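Local structure of probable branched-chain amino acid ABC transporter, amino acid binding protein (Thermus thermophilus, 3LKB) at residues 352-357 / 372-377; 104-109 / 124-129. The protein probably serves as the substrate-binding component of an ABC transporter, capturing branched-chain amino acids such as valine between its two lobes for delivery to the membrane permease. The protein carries 2 engineered substitutions. All coordinates share one frame; numbering follows the deposited sequence.

Contact 1: residues 352-357 / 372-377. With NA (sodium ion), chain E.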
loop_
_atom_site.group_PDB
_atom_site.type_symbol
_atom_site.label_atom_id
_atom_site.label_comp_id
_atom_site.label_asym_id
_atom_site.label_seq_id
_atom_site.Cartn_x
_atom_site.Cartn_y
_atom_site.Cartn_z
ATOM N N GLY A 352 9.331 17.364 -20.080
ATOM C CA GLY A 352 9.576 18.552 -19.253
ATOM C C GLY A 352 11.045 18.773 -18.872
ATOM O O GLY A 352 11.730 19.578 -19.481
ATOM N N ALA A 353 11.517 18.029 -17.892
ATOM C CA ALA A 353 12.908 18.009 -17.531
ATOM C C ALA A 353 13.667 17.013 -18.408
ATOM O O ALA A 353 13.682 15.814 -18.141
ATOM C CB ALA A 353 13.026 17.596 -16.074
ATOM N N GLU A 354 14.324 17.514 -19.438
ATOM C CA GLU A 354 15.022 16.658 -20.377
ATOM C C GLU A 354 16.391 16.133 -19.858
ATOM O O GLU A 354 16.981 15.225 -20.456
ATOM C CB GLU A 354 15.128 17.364 -21.754
ATOM C CG GLU A 354 16.167 18.492 -21.888
ATOM C CD GLU A 354 15.905 19.768 -21.035
ATOM O OE1 GLU A 354 14.768 19.971 -20.502
ATOM O OE2 GLU A 354 16.871 20.579 -20.936
ATOM N N GLY A 355 16.903 16.705 -18.776
ATOM C CA GLY A 355 18.136 16.201 -18.173
ATOM C C GLY A 355 17.917 15.141 -17.100
ATOM O O GLY A 355 16.833 15.041 -16.467
ATOM N N LEU A 356 18.952 14.324 -16.909
ATOM C CA LEU A 356 18.965 13.296 -15.884
ATOM C C LEU A 356 20.402 13.207 -15.397
ATOM O O LEU A 356 21.291 13.824 -16.005
ATOM C CB LEU A 356 18.436 11.942 -16.410
ATOM C CG LEU A 356 19.018 11.371 -17.710
ATOM C CD1 LEU A 356 20.447 11.025 -17.562
ATOM C CD2 LEU A 356 18.259 10.141 -18.111
ATOM N N ARG A 357 20.613 12.500 -14.291
ATOM C CA ARG A 357 21.953 12.171 -13.844
ATOM C C ARG A 357 22.002 10.690 -13.491
ATOM O O ARG A 357 20.959 10.024 -13.384
ATOM C CB ARG A 357 22.333 12.975 -12.568
ATOM C CG ARG A 357 22.117 14.494 -12.595
ATOM C CD ARG A 357 22.444 15.085 -11.255
ATOM N NE ARG A 357 21.358 14.915 -10.290
ATOM C CZ ARG A 357 21.370 15.377 -9.035
ATOM N NH1 ARG A 357 22.440 16.052 -8.590
ATOM N NH2 ARG A 357 20.320 15.152 -8.223
ATOM N N PRO A 372 23.923 17.078 -14.730
ATOM C CA PRO A 372 22.746 16.774 -15.561
ATOM C C PRO A 372 23.163 16.662 -17.019
ATOM O O PRO A 372 23.984 17.470 -17.440
ATOM C CB PRO A 372 21.872 17.991 -15.359
ATOM C CG PRO A 372 22.224 18.449 -13.910
ATOM C CD PRO A 372 23.691 18.238 -13.845
ATOM N N PHE A 373 22.647 15.675 -17.757
ATOM C CA PHE A 373 22.929 15.525 -19.167
ATOM C C PHE A 373 21.744 14.889 -19.945
ATOM O O PHE A 373 20.866 14.265 -19.340
ATOM C CB PHE A 373 24.262 14.756 -19.381
ATOM C CG PHE A 373 24.198 13.259 -19.044
ATOM C CD1 PHE A 373 24.073 12.317 -20.067
ATOM C CD2 PHE A 373 24.292 12.800 -17.704
ATOM C CE1 PHE A 373 24.003 10.928 -19.788
ATOM C CE2 PHE A 373 24.200 11.413 -17.379
ATOM C CZ PHE A 373 24.051 10.474 -18.436
ATOM N N THR A 374 21.714 15.103 -21.260
ATOM C CA THR A 374 20.771 14.436 -22.166
ATOM C C THR A 374 21.537 13.435 -22.988
ATOM O O THR A 374 22.742 13.625 -23.235
ATOM C CB THR A 374 20.041 15.406 -23.127
ATOM O OG1 THR A 374 20.987 16.033 -24.002
ATOM C CG2 THR A 374 19.241 16.479 -22.349
ATOM N N SER A 375 20.897 12.344 -23.383
ATOM C CA SER A 375 21.592 11.314 -24.178
ATOM C C SER A 375 21.369 11.476 -25.689
ATOM O O SER A 375 20.302 11.161 -26.196
ATOM C CB SER A 375 21.203 9.895 -23.752
ATOM O OG SER A 375 21.742 8.954 -24.676
ATOM N N ALA A 376 22.367 11.959 -26.418
ATOM C CA ALA A 376 22.245 11.995 -27.871
ATOM C C ALA A 376 22.132 10.569 -28.449
ATOM O O ALA A 376 21.365 10.344 -29.415
ATOM C CB ALA A 376 23.418 12.738 -28.475
ATOM N N LEU A 377 22.863 9.603 -27.875
ATOM C CA LEU A 377 22.670 8.192 -28.274
ATOM C C LEU A 377 21.176 7.732 -28.269
ATOM O O LEU A 377 20.675 7.129 -29.238
ATOM C CB LEU A 377 23.499 7.257 -27.413
ATOM C CG LEU A 377 23.422 5.764 -27.801
ATOM C CD1 LEU A 377 23.668 5.562 -29.299
ATOM C CD2 LEU A 377 24.431 4.915 -27.019
HETATM NA NA NA E . 11.452 20.181 -21.858
HETATM O O HOH W 1 12.991 20.267 -23.568
#

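Contact 2: residues 104-109 / 124-129. With VAL (valine), chain C.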
loop_
_atom_site.group_PDB
_atom_site.type_symbol
_atom_site.label_atom_id
_atom_site.label_comp_id
_atom_site.label_asym_id
_atom_site.label_seq_id
_atom_site.Cartn_x
_atom_site.Cartn_y
_atom_site.Cartn_z
ATOM N N ALA A 104 2.748 9.536 -14.645
ATOM C CA ALA A 104 3.867 8.987 -13.880
ATOM C C ALA A 104 4.723 8.054 -14.733
ATOM O O ALA A 104 5.882 7.900 -14.474
ATOM C CB ALA A 104 3.352 8.224 -12.670
ATOM N N SER A 105 4.106 7.376 -15.692
ATOM C CA SER A 105 4.824 6.546 -16.613
ATOM C C SER A 105 5.762 7.448 -17.414
ATOM O O SER A 105 5.347 8.505 -17.906
ATOM C CB SER A 105 3.851 5.926 -17.623
ATOM O OG SER A 105 4.572 5.372 -18.713
ATOM N N MET A 106 6.993 7.003 -17.600
ATOM C CA MET A 106 7.926 7.764 -18.404
ATOM C C MET A 106 8.229 7.015 -19.723
ATOM O O MET A 106 9.363 6.982 -20.240
ATOM C CB MET A 106 9.151 8.023 -17.536
ATOM C CG MET A 106 8.775 8.427 -16.019
ATOM S SD MET A 106 10.220 8.332 -14.993
ATOM C CE MET A 106 9.621 9.318 -13.640
ATOM N N HIS A 107 7.209 6.397 -20.295
ATOM C CA HIS A 107 7.498 5.617 -21.454
ATOM C C HIS A 107 7.465 6.522 -22.683
ATOM O O HIS A 107 6.490 7.237 -22.892
ATOM C CB HIS A 107 6.528 4.475 -21.603
ATOM C CG HIS A 107 6.843 3.611 -22.766
ATOM N ND1 HIS A 107 5.940 2.719 -23.310
ATOM C CD2 HIS A 107 7.958 3.525 -23.516
ATOM C CE1 HIS A 107 6.509 2.078 -24.313
ATOM N NE2 HIS A 107 7.735 2.551 -24.460
ATOM N N ILE A 108 8.524 6.496 -23.484
ATOM C CA ILE A 108 8.609 7.434 -24.620
ATOM C C ILE A 108 7.494 7.264 -25.683
ATOM O O ILE A 108 7.037 8.245 -26.333
ATOM C CB ILE A 108 9.970 7.357 -25.280
ATOM C CG1 ILE A 108 10.164 8.550 -26.188
ATOM C CG2 ILE A 108 10.159 5.992 -26.018
ATOM C CD1 ILE A 108 10.342 9.888 -25.448
ATOM N N GLU A 109 7.050 6.021 -25.831
ATOM C CA GLU A 109 5.990 5.662 -26.761
ATOM C C GLU A 109 4.708 6.499 -26.548
ATOM O O GLU A 109 3.912 6.724 -27.479
ATOM C CB GLU A 109 5.734 4.132 -26.667
ATOM C CG GLU A 109 4.665 3.564 -27.610
ATOM C CD GLU A 109 4.916 3.930 -29.083
ATOM O OE1 GLU A 109 6.121 3.998 -29.505
ATOM O OE2 GLU A 109 3.912 4.130 -29.822
ATOM N N THR A 124 12.598 12.778 -18.147
ATOM C CA THR A 124 13.171 11.834 -19.107
ATOM C C THR A 124 12.457 10.482 -19.152
ATOM O O THR A 124 11.789 10.080 -18.195
ATOM C CB THR A 124 14.657 11.571 -18.822
ATOM O OG1 THR A 124 14.812 11.021 -17.490
ATOM C CG2 THR A 124 15.458 12.876 -19.004
ATOM N N SER A 125 12.605 9.780 -20.271
ATOM C CA SER A 125 11.861 8.553 -20.502
ATOM C C SER A 125 12.663 7.381 -19.928
ATOM O O SER A 125 13.865 7.541 -19.647
ATOM C CB SER A 125 11.627 8.377 -21.999
ATOM O OG SER A 125 12.847 8.136 -22.694
ATOM N N TYR A 126 12.005 6.229 -19.772
ATOM C CA TYR A 126 12.676 4.989 -19.377
ATOM C C TYR A 126 13.803 4.665 -20.343
ATOM O O TYR A 126 14.893 4.280 -19.916
ATOM C CB TYR A 126 11.705 3.774 -19.345
ATOM C CG TYR A 126 10.520 3.935 -18.411
ATOM C CD1 TYR A 126 10.716 4.382 -17.122
ATOM C CD2 TYR A 126 9.191 3.641 -18.825
ATOM C CE1 TYR A 126 9.698 4.524 -16.272
ATOM C CE2 TYR A 126 8.144 3.802 -17.959
ATOM C CZ TYR A 126 8.430 4.250 -16.679
ATOM O OH TYR A 126 7.505 4.458 -15.728
ATOM N N SER A 127 13.521 4.796 -21.632
ATOM C CA SER A 127 14.532 4.596 -22.683
ATOM C C SER A 127 15.808 5.448 -22.573
ATOM O O SER A 127 16.918 4.900 -22.612
ATOM C CB SER A 127 13.903 4.807 -24.065
ATOM O OG SER A 127 12.954 3.795 -24.269
ATOM N N GLU A 128 15.661 6.761 -22.424
ATOM C CA GLU A 128 16.840 7.618 -22.260
ATOM C C GLU A 128 17.650 7.184 -21.033
ATOM O O GLU A 128 18.871 7.091 -21.093
ATOM C CB GLU A 128 16.440 9.104 -22.144
ATOM C CG GLU A 128 17.614 10.068 -22.182
ATOM C CD GLU A 128 17.293 11.456 -22.724
ATOM O OE1 GLU A 128 16.099 11.876 -22.845
ATOM O OE2 GLU A 128 18.264 12.148 -23.055
ATOM N N GLN A 129 16.951 6.958 -19.927
ATOM C CA GLN A 129 17.514 6.475 -18.665
ATOM C C GLN A 129 18.321 5.219 -18.905
ATOM O O GLN A 129 19.486 5.160 -18.548
ATOM C CB GLN A 129 16.360 6.218 -17.621
ATOM C CG GLN A 129 15.727 7.521 -17.149
ATOM C CD GLN A 129 14.423 7.336 -16.425
ATOM O OE1 GLN A 129 14.092 6.261 -15.920
ATOM N NE2 GLN A 129 13.653 8.381 -16.401
HETATM N N VAL C . 5.232 1.937 -12.577
HETATM C CA VAL C . 5.176 2.911 -13.735
HETATM C C VAL C . 4.172 4.000 -13.576
HETATM O O VAL C . 4.609 5.019 -13.089
HETATM C CB VAL C . 4.844 2.262 -15.060
HETATM C CG1 VAL C . 3.493 1.735 -15.095
HETATM C CG2 VAL C . 4.975 3.234 -16.057
#

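Contact 1: residues 352-357 / 372-377
Leu356 and Phe373 make the tight part of this contact, pairing through their main chains and again through their side chains. Leu356 N donates to Phe373 O (3.1 Å) and Phe373 N donates back to Leu356 O (2.9 Å), a reciprocal grip that forms one isolated antiparallel bridge of the hydrogen-bonded type. Both side chains leave the backbone away from the facing segment and then turn back. In Leu356, CG sits between the backbone N and the carbonyl carbon (chi1 51°), and this brings CD1 over one face of the Phe373 ring, 4.0 Å from its centroid, in a CH-pi contact displaced toward the rim at CZ. A branched aliphatic chain suits the place because a methyl can lie over a flat ring, while Gln129 and Ala132 of helix 126-140 flank the pair. With an alanine at Phe373 the two backbone bonds could survive, but Leu356 CD1 would probably lose the surface it rests on, opening a gap beside that helix. The segment 352-357 leads into strand 357-362 of the large mixed sheet, and its course is consistent with a hinge crossover of the two-lobed type I periplasmic binding fold. Beyond the bridge, the aliphatic start of Arg357 lies against Pro372, CG to CA 3.8 Å, a chain long enough for its guanidinium to reach a salt bridge with Glu260. Leu356 and Arg357 are buried, whereas Pro372, Phe373 and Thr374 stay partly exposed. So does Glu354, which Thr374 meets by packing alone, CG2 to CG 3.7 Å. Near this end Gly352 O binds the sodium ion at 2.5 Å, and a water, Asp344 and Thr351 are further ligands.

Contact 2: residues 104-109 / 124-129
Met106 lies across the ring of Tyr126 at about a right angle, laying its first methylene and its backbone on the flat face that a tyrosine offers. CB stands 4.0 Å from the ring centroid, close to the normal, a CH-pi contact. Because CG is anti to the carbonyl carbon (chi1 -42°) and the chain runs extended from there, SD lies obliquely to the ring, 5.0 Å from its centroid, a Met-aromatic contact, and 3.7 Å from Gln129 NE2. A long, unbranched, polarisable side chain suits this double duty, touching an aromatic and an amide in turn. The amide of Gln129 is held from both ends: NE2 donates to Thr124 OG1 in its own plane, and OE1 accepts from His231 N. Tyr126 opens helix 126-140, and its N donates to Met106 O (2.8 Å), so the loop carbonyl takes up an N-H of the helix's first turn. Ser125 is the N-cap, its short hydroxyl accepting nearly straight from Glu128 N, while its CB packs 3.8 Å from Ile108 CB. Through Tyr126 the helix start borders the ligand cleft of a periplasmic binding protein fold, where Ala104 and Ser105 also line the valine pocket. Ser105 OG, anti to the backbone N, accepts from His107 N (3.2 Å) in an ST turn and is also hydrogen-bonded to Thr84, another pocket residue.

Well over two hundred residues separate contact 2 from contact 1, which follows it along the chain, but their centres are about 11 Å apart and they touch. Helix 126-140 is shared: its first turn belongs to contact 2, and that turn and the next pack against contact 1. Glu128 OE2 stands 2.7 Å from Ser375 N, a probable hydrogen bond, and also forms a salt bridge with Arg379 of helix 376-383. Thr124 CG2 packs 3.2 Å from Glu354 O. Backbone bonds of Gly352 with Leu121 and Ala353 with Pro122 bring two chain passages together, consistent with neighbouring hinge crossovers. Contact 2 carries valine-pocket residues and contact 1 a sodium ligand, so both sites sit on neighbouring passages, probably between the lobes.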